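Local coordinates for protein putative methylase (Clostridium difficile, PDB 3LDU) that binds GTP in its methyltransferase domain and is probably an rRNA guanine methyltransferase that recognises RNA through a THUMP domain, at residues D300-I306 with L335-Y341; L199-G205 with I260-D264. One frame throughout, in Å; residues are numbered along the deposited sequence.

Contact 1 of 2, residues D300-I306 with L335-Y341; sequences DEFGFII and LKNWSYY
Trp338 lays its indole against Gly303: the glycine CA sits 3.5 Å from the centroid of the six-membered ring and 14° off its normal, a CH-pi contact over one face. The opposite face carries Leu335 CD1, displaced toward the rim, so the indole is sandwiched between the backbone of 300-306 and a leucine methyl of its own segment. Ile305 completes this apolar cluster. Its CD1 meets Leu335 CD1 at 3.6 Å, its CG1 comes up to Trp338 CZ3, and its CB lies beside Tyr340 CB; with CG1 held beside the backbone N (chi1 -76°), the branch reaches back toward the indole. Phe304, Ser339, Ile306 and Tyr341 line the other face of the sheet, where Tyr341 CE2 meets the Phe304 ring at its edge, 4.0 Å from CD1. The two strands run parallel, 304-306 beside 339-341, as the two strands of a beta-alpha-beta crossover through helix 315-333 in the Rossmann-like methyltransferase domain. Backbone bonds pass from Ser339 N to Gly303 O, Ile305 N to Ser339 O and Tyr341 N to Ile305 O. Ahead of the strands, Trp338 NE1 donates to Asp300 O, 2.9 Å away, almost perfectly straight at 179°; the oxygen lies in the indole plane, which fixes the ring's rotation, although the donor stands above the carbonyl plane. A water donates to the same Asp300 O and accepts from Lys336 N, while another joins Gly303 O to Ser339 OG, which also bonds to Gly377 N. At the exposed end, Phe302 and Asn337 lie alongside each other with ring and amide planes nearly parallel, Phe302 CE1 being 3.5 Å from Asn337 CB. Glu301 runs beside Lys336, its OE1 near Lys336 CG, but the charged ends do not touch.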
loop_
_atom_site.group_PDB
_atom_site.type_symbol
_atom_site.label_atom_id
_atom_site.label_comp_id
_atom_site.label_asym_id
_atom_site.label_seq_id
_atom_site.Cartn_x
_atom_site.Cartn_y
_atom_site.Cartn_z
ATOM N N ASP A 300 9.163 17.271 -26.256
ATOM C CA ASP A 300 7.758 16.938 -26.083
ATOM C C ASP A 300 7.128 17.950 -25.133
ATOM O O ASP A 300 7.800 18.490 -24.253
ATOM C CB ASP A 300 7.601 15.526 -25.501
ATOM C CG ASP A 300 8.071 14.433 -26.457
ATOM O OD1 ASP A 300 8.182 14.702 -27.674
ATOM O OD2 ASP A 300 8.321 13.297 -25.987
ATOM N N GLU A 301 5.844 18.224 -25.310
ATOM C CA GLU A 301 5.133 19.040 -24.332
ATOM C C GLU A 301 4.060 18.227 -23.615
ATOM O O GLU A 301 3.726 17.122 -24.035
ATOM C CB GLU A 301 4.555 20.317 -24.955
ATOM C CG GLU A 301 3.760 20.123 -26.230
ATOM C CD GLU A 301 3.283 21.446 -26.826
ATOM O OE1 GLU A 301 3.303 22.474 -26.111
ATOM O OE2 GLU A 301 2.884 21.455 -28.010
ATOM N N PHE A 302 3.539 18.772 -22.524
ATOM C CA PHE A 302 2.470 18.117 -21.771
ATOM C C PHE A 302 2.905 16.769 -21.203
ATOM O O PHE A 302 2.106 15.849 -21.090
ATOM C CB PHE A 302 1.217 17.953 -22.637
ATOM C CG PHE A 302 0.766 19.233 -23.293
ATOM C CD1 PHE A 302 0.364 20.313 -22.528
ATOM C CD2 PHE A 302 0.755 19.357 -24.671
ATOM C CE1 PHE A 302 -0.042 21.498 -23.128
ATOM C CE2 PHE A 302 0.352 20.537 -25.276
ATOM C CZ PHE A 302 -0.049 21.606 -24.501
ATOM N N GLY A 303 4.175 16.659 -20.833
ATOM C CA GLY A 303 4.641 15.465 -20.149
ATOM C C GLY A 303 4.429 15.538 -18.642
ATOM O O GLY A 303 4.001 16.562 -18.095
ATOM N N PHE A 304 4.737 14.439 -17.966
ATOM C CA PHE A 304 4.618 14.359 -16.516
ATOM C C PHE A 304 5.946 13.948 -15.907
ATOM O O PHE A 304 6.641 13.107 -16.462
ATOM C CB PHE A 304 3.578 13.303 -16.129
ATOM C CG PHE A 304 2.173 13.690 -16.447
ATOM C CD1 PHE A 304 1.383 14.303 -15.497
ATOM C CD2 PHE A 304 1.637 13.430 -17.698
ATOM C CE1 PHE A 304 0.088 14.657 -15.789
ATOM C CE2 PHE A 304 0.344 13.784 -17.996
ATOM C CZ PHE A 304 -0.433 14.400 -17.041
ATOM N N ILE A 305 6.278 14.531 -14.758
ATOM C CA ILE A 305 7.381 14.048 -13.931
ATOM C C ILE A 305 6.813 13.676 -12.564
ATOM O O ILE A 305 6.063 14.462 -11.967
ATOM C CB ILE A 305 8.480 15.104 -13.757
ATOM C CG1 ILE A 305 9.309 15.207 -15.039
ATOM C CG2 ILE A 305 9.386 14.736 -12.577
ATOM C CD1 ILE A 305 10.045 16.561 -15.209
ATOM N N ILE A 306 7.111 12.463 -12.096
ATOM C CA ILE A 306 6.748 12.067 -10.735
ATOM C C ILE A 306 8.005 11.486 -10.149
ATOM O O ILE A 306 8.594 10.564 -10.732
ATOM C CB ILE A 306 5.632 10.999 -10.719
ATOM C CG1 ILE A 306 4.381 11.521 -11.434
ATOM C CG2 ILE A 306 5.271 10.623 -9.279
ATOM C CD1 ILE A 306 3.303 10.445 -11.617
ATOM N N LEU A 335 10.692 23.162 -19.338
ATOM C CA LEU A 335 9.890 22.217 -20.100
ATOM C C LEU A 335 8.656 22.922 -20.647
ATOM O O LEU A 335 8.187 23.910 -20.077
ATOM C CB LEU A 335 9.481 21.028 -19.207
ATOM C CG LEU A 335 10.686 20.246 -18.682
ATOM C CD1 LEU A 335 10.309 19.217 -17.587
ATOM C CD2 LEU A 335 11.402 19.567 -19.844
ATOM N N LYS A 336 8.126 22.416 -21.753
ATOM C CA LYS A 336 6.980 23.056 -22.376
ATOM C C LYS A 336 5.678 22.494 -21.837
ATOM O O LYS A 336 5.244 21.435 -22.263
ATOM C CB LYS A 336 7.029 22.890 -23.899
ATOM C CG LYS A 336 5.891 23.588 -24.629
ATOM C CD LYS A 336 5.793 25.049 -24.212
ATOM C CE LYS A 336 4.689 25.775 -24.965
ATOM N NZ LYS A 336 4.500 27.160 -24.454
ATOM N N ASN A 337 5.059 23.215 -20.906
ATOM C CA ASN A 337 3.751 22.839 -20.390
ATOM C C ASN A 337 3.751 21.455 -19.742
ATOM O O ASN A 337 2.809 20.685 -19.924
ATOM C CB ASN A 337 2.716 22.865 -21.514
ATOM C CG ASN A 337 2.333 24.268 -21.919
ATOM O OD1 ASN A 337 2.105 25.124 -21.072
ATOM N ND2 ASN A 337 2.261 24.511 -23.222
ATOM N N TRP A 338 4.807 21.124 -19.009
ATOM C CA TRP A 338 4.815 19.859 -18.269
ATOM C C TRP A 338 4.175 20.028 -16.887
ATOM O O TRP A 338 4.002 21.148 -16.404
ATOM C CB TRP A 338 6.247 19.322 -18.110
ATOM C CG TRP A 338 6.797 18.615 -19.328
ATOM C CD1 TRP A 338 6.834 19.097 -20.608
ATOM C CD2 TRP A 338 7.414 17.318 -19.367
ATOM N NE1 TRP A 338 7.422 18.172 -21.445
ATOM C CE2 TRP A 338 7.784 17.070 -20.711
ATOM C CE3 TRP A 338 7.673 16.328 -18.407
ATOM C CZ2 TRP A 338 8.407 15.886 -21.112
ATOM C CZ3 TRP A 338 8.301 15.156 -18.807
ATOM C CH2 TRP A 338 8.656 14.943 -20.151
ATOM N N SER A 339 3.839 18.899 -16.269
ATOM C CA SER A 339 3.339 18.834 -14.897
ATOM C C SER A 339 4.382 18.050 -14.109
ATOM O O SER A 339 4.882 17.048 -14.602
ATOM C CB SER A 339 2.026 18.042 -14.840
ATOM O OG SER A 339 0.964 18.709 -15.507
ATOM N N TYR A 340 4.714 18.481 -12.896
ATOM C CA TYR A 340 5.697 17.731 -12.120
ATOM C C TYR A 340 5.265 17.593 -10.664
ATOM O O TYR A 340 4.602 18.478 -10.117
ATOM C CB TYR A 340 7.108 18.325 -12.246
ATOM C CG TYR A 340 7.167 19.824 -12.509
ATOM C CD1 TYR A 340 7.245 20.730 -11.462
ATOM C CD2 TYR A 340 7.189 20.321 -13.806
ATOM C CE1 TYR A 340 7.312 22.096 -11.689
ATOM C CE2 TYR A 340 7.251 21.706 -14.048
ATOM C CZ TYR A 340 7.315 22.581 -12.978
ATOM O OH TYR A 340 7.382 23.955 -13.180
ATOM N N TYR A 341 5.646 16.475 -10.054
ATOM C CA TYR A 341 5.188 16.113 -8.717
ATOM C C TYR A 341 6.381 15.534 -7.979
ATOM O O TYR A 341 7.053 14.645 -8.494
ATOM C CB TYR A 341 4.077 15.064 -8.824
ATOM C CG TYR A 341 2.890 15.532 -9.648
ATOM C CD1 TYR A 341 1.773 16.099 -9.039
ATOM C CD2 TYR A 341 2.902 15.436 -11.046
ATOM C CE1 TYR A 341 0.681 16.534 -9.789
ATOM C CE2 TYR A 341 1.817 15.884 -11.805
ATOM C CZ TYR A 341 0.711 16.425 -11.168
ATOM O OH TYR A 341 -0.376 16.881 -11.901
HETATM O O HOH W 1 9.304 20.650 -23.379
HETATM O O HOH W 2 1.371 17.758 -18.087
#

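Contact 2 of 2, residues L199-G205 with I260-D264; sequences LVDPMCG and IYGYD. With GTP (guanosine-5'-triphosphate), chain B.
The Tyr263 ring turns its edge to Val200, whose CG1 lies in the ring plane 3.8 Å from Tyr263 CE2; the two side chains slant across one another, and Pro202 CA sits at the same ring's edge. Tyr261 likewise presents an edge to the backbone, with Leu199 O near its plane. The carboxylate of Asp264 is the third flat group, and it is held at both oxygens. Asp264 OD1 accepts from Gly205 N at 2.8 Å, on the anti side and 29° out of the carboxylate plane, and also from the ribose O3' of GTP at 2.9 Å. OD2 takes the ribose O2' and the backbone N of Asp266. With CG swung opposite its own backbone N (chi1 -160°), Asp264 reaches the sugar and the glycine turn together. Selenomethionine Met203 touches the nucleotide as well, its CG 3.4 Å from the guanine N3. Asp201 OD1 accepts from Met203 N, forming an Asx turn, and is also bonded to Thr307 OG1, so one carboxylate oxygen ties the bend after the strand both to itself and to the neighbouring strand 304-307. Cys204 N then returns to Tyr263 O at 2.8 Å. Behind the turn, Leu199 CB packs against Ile260 CG2, and parallel backbone bonds link Tyr261 N to Leu199 O, Asp201 N to Tyr261 O and Tyr263 N to Asp201 O. A glycine-bearing turn after one strand, facing an acidic residue at the end of its neighbour that holds both ribose hydroxyls, is the nucleotide-binding signature of Rossmann-fold methyltransferases, where the ligand is usually S-adenosylmethionine; here GTP occupies the site.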
loop_
_atom_site.group_PDB
_atom_site.type_symbol
_atom_site.label_atom_id
_atom_site.label_comp_id
_atom_site.label_asym_id
_atom_site.label_seq_id
_atom_site.Cartn_x
_atom_site.Cartn_y
_atom_site.Cartn_z
ATOM N N LEU A 199 5.755 10.143 -19.339
ATOM C CA LEU A 199 6.053 10.127 -17.906
ATOM C C LEU A 199 7.523 9.840 -17.672
ATOM O O LEU A 199 8.068 8.867 -18.210
ATOM C CB LEU A 199 5.221 9.079 -17.163
ATOM C CG LEU A 199 5.636 8.868 -15.698
ATOM C CD1 LEU A 199 5.388 10.126 -14.836
ATOM C CD2 LEU A 199 4.884 7.680 -15.089
ATOM N N VAL A 200 8.172 10.703 -16.893
ATOM C CA VAL A 200 9.583 10.540 -16.563
ATOM C C VAL A 200 9.789 10.630 -15.057
ATOM O O VAL A 200 9.235 11.506 -14.416
ATOM C CB VAL A 200 10.442 11.656 -17.209
ATOM C CG1 VAL A 200 11.924 11.392 -16.955
ATOM C CG2 VAL A 200 10.144 11.746 -18.693
ATOM N N ASP A 201 10.591 9.727 -14.501
ATOM C CA ASP A 201 11.100 9.883 -13.137
ATOM C C ASP A 201 12.613 10.011 -13.275
ATOM O O ASP A 201 13.308 9.003 -13.441
ATOM C CB ASP A 201 10.760 8.656 -12.273
ATOM C CG ASP A 201 11.310 8.773 -10.857
ATOM O OD1 ASP A 201 12.090 9.717 -10.609
ATOM O OD2 ASP A 201 10.977 7.924 -9.993
ATOM N N PRO A 202 13.135 11.247 -13.200
ATOM C CA PRO A 202 14.550 11.507 -13.505
ATOM C C PRO A 202 15.516 11.241 -12.343
ATOM O O PRO A 202 16.715 11.505 -12.481
ATOM C CB PRO A 202 14.547 12.994 -13.888
ATOM C CG PRO A 202 13.485 13.589 -13.030
ATOM C CD PRO A 202 12.399 12.483 -12.890
HETATM N N MSE A 203 15.002 10.733 -11.222
HETATM C CA MSE A 203 15.832 10.287 -10.101
HETATM C C MSE A 203 15.196 8.998 -9.580
HETATM O O MSE A 203 14.764 8.907 -8.428
HETATM C CB MSE A 203 15.884 11.349 -9.007
HETATM C CG MSE A 203 16.567 12.648 -9.462
HETATM SE SE MSE A 203 16.240 14.126 -8.224
HETATM C CE MSE A 203 14.457 14.582 -8.867
ATOM N N CYS A 204 15.169 8.002 -10.458
ATOM C CA CYS A 204 14.242 6.885 -10.313
ATOM C C CYS A 204 14.666 5.815 -9.319
ATOM O O CYS A 204 13.843 4.980 -8.932
ATOM C CB CYS A 204 13.983 6.252 -11.674
ATOM S SG CYS A 204 15.434 5.454 -12.376
ATOM N N GLY A 205 15.936 5.817 -8.921
ATOM C CA GLY A 205 16.451 4.797 -8.024
ATOM C C GLY A 205 16.166 3.402 -8.563
ATOM O O GLY A 205 16.392 3.137 -9.737
ATOM N N ILE A 260 7.529 4.676 -20.626
ATOM C CA ILE A 260 7.836 5.709 -19.645
ATOM C C ILE A 260 9.317 5.565 -19.294
ATOM O O ILE A 260 9.931 4.528 -19.601
ATOM C CB ILE A 260 6.908 5.617 -18.409
ATOM C CG1 ILE A 260 7.118 4.292 -17.679
ATOM C CG2 ILE A 260 5.463 5.741 -18.843
ATOM C CD1 ILE A 260 6.113 4.029 -16.554
ATOM N N TYR A 261 9.903 6.604 -18.698
ATOM C CA TYR A 261 11.355 6.690 -18.617
ATOM C C TYR A 261 11.870 7.000 -17.228
ATOM O O TYR A 261 11.317 7.845 -16.539
ATOM C CB TYR A 261 11.842 7.808 -19.551
ATOM C CG TYR A 261 11.517 7.539 -20.990
ATOM C CD1 TYR A 261 12.463 6.978 -21.834
ATOM C CD2 TYR A 261 10.257 7.828 -21.502
ATOM C CE1 TYR A 261 12.165 6.710 -23.166
ATOM C CE2 TYR A 261 9.952 7.568 -22.828
ATOM C CZ TYR A 261 10.907 7.007 -23.651
ATOM O OH TYR A 261 10.605 6.744 -24.968
ATOM N N GLY A 262 12.960 6.341 -16.844
ATOM C CA GLY A 262 13.619 6.647 -15.587
ATOM C C GLY A 262 15.078 6.991 -15.827
ATOM O O GLY A 262 15.720 6.409 -16.711
ATOM N N TYR A 263 15.590 7.951 -15.058
ATOM C CA TYR A 263 17.021 8.259 -15.031
ATOM C C TYR A 263 17.517 8.287 -13.596
ATOM O O TYR A 263 16.768 8.639 -12.686
ATOM C CB TYR A 263 17.305 9.621 -15.681
ATOM C CG TYR A 263 16.815 9.690 -17.097
ATOM C CD1 TYR A 263 17.593 9.209 -18.138
ATOM C CD2 TYR A 263 15.564 10.214 -17.393
ATOM C CE1 TYR A 263 17.140 9.241 -19.432
ATOM C CE2 TYR A 263 15.101 10.258 -18.691
ATOM C CZ TYR A 263 15.900 9.777 -19.707
ATOM O OH TYR A 263 15.457 9.804 -21.005
ATOM N N ASP A 264 18.783 7.928 -13.395
ATOM C CA ASP A 264 19.422 8.094 -12.091
ATOM C C ASP A 264 20.925 8.187 -12.335
ATOM O O ASP A 264 21.411 7.687 -13.345
ATOM C CB ASP A 264 19.088 6.897 -11.177
ATOM C CG ASP A 264 19.287 7.215 -9.704
ATOM O OD1 ASP A 264 18.274 7.307 -8.973
ATOM O OD2 ASP A 264 20.450 7.379 -9.273
HETATM P PG GTP B . 12.738 4.346 -5.447
HETATM O O1G GTP B . 12.214 4.752 -6.808
HETATM O O2G GTP B . 11.608 3.731 -4.666
HETATM O O3G GTP B . 13.825 3.303 -5.569
HETATM O O3B GTP B . 13.298 5.672 -4.704
HETATM P PB GTP B . 14.889 5.879 -4.509
HETATM O O1B GTP B . 15.238 5.459 -3.101
HETATM O O2B GTP B . 15.671 5.044 -5.485
HETATM O O3A GTP B . 15.264 7.442 -4.678
HETATM P PA GTP B . 16.270 8.051 -3.563
HETATM O O1A GTP B . 17.417 7.081 -3.377
HETATM O O2A GTP B . 15.553 8.260 -2.250
HETATM O "O5'" GTP B . 16.886 9.419 -4.132
HETATM C "C5'" GTP B . 16.571 9.732 -5.452
HETATM C "C4'" GTP B . 17.642 9.124 -6.350
HETATM O "O4'" GTP B . 18.165 10.197 -7.082
HETATM C "C3'" GTP B . 18.841 8.463 -5.667
HETATM O "O3'" GTP B . 18.904 7.125 -6.113
HETATM C "C2'" GTP B . 20.077 9.214 -6.155
HETATM O "O2'" GTP B . 21.087 8.358 -6.652
HETATM C "C1'" GTP B . 19.528 9.976 -7.336
HETATM N N9 GTP B . 20.122 11.293 -7.593
HETATM C C8 GTP B . 20.721 12.198 -6.757
HETATM N N7 GTP B . 21.076 13.273 -7.512
HETATM C C5 GTP B . 20.716 13.046 -8.802
HETATM C C6 GTP B . 20.836 13.792 -9.969
HETATM O O6 GTP B . 21.369 14.913 -9.967
HETATM N N1 GTP B . 20.345 13.253 -11.140
HETATM C C2 GTP B . 19.747 12.006 -11.160
HETATM N N2 GTP B . 19.278 11.542 -12.307
HETATM N N3 GTP B . 19.629 11.246 -9.999
HETATM C C4 GTP B . 20.111 11.792 -8.853
#

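Contact 2 closes before contact 1 opens along the chain, and their centres are 13 Å apart in one mixed sheet of the methyltransferase domain. Strands 260-264, 199-201, 304-307 and 339-344 follow one another across it, all parallel, so the two contacts are successive seams with strands 199-201 and 304-307 joining them. There Phe304 O and Val200 N are 2.9 Å apart, a probable hydrogen bond, and Ile306 N probably bonds to Val200 O. GTP lies at the contact 2 seam, whose strand ends and turn help form its pocket, while contact 1 continues the sheet away from the ligand, toward strand 368-375, which runs antiparallel, and the edge strand 359-365.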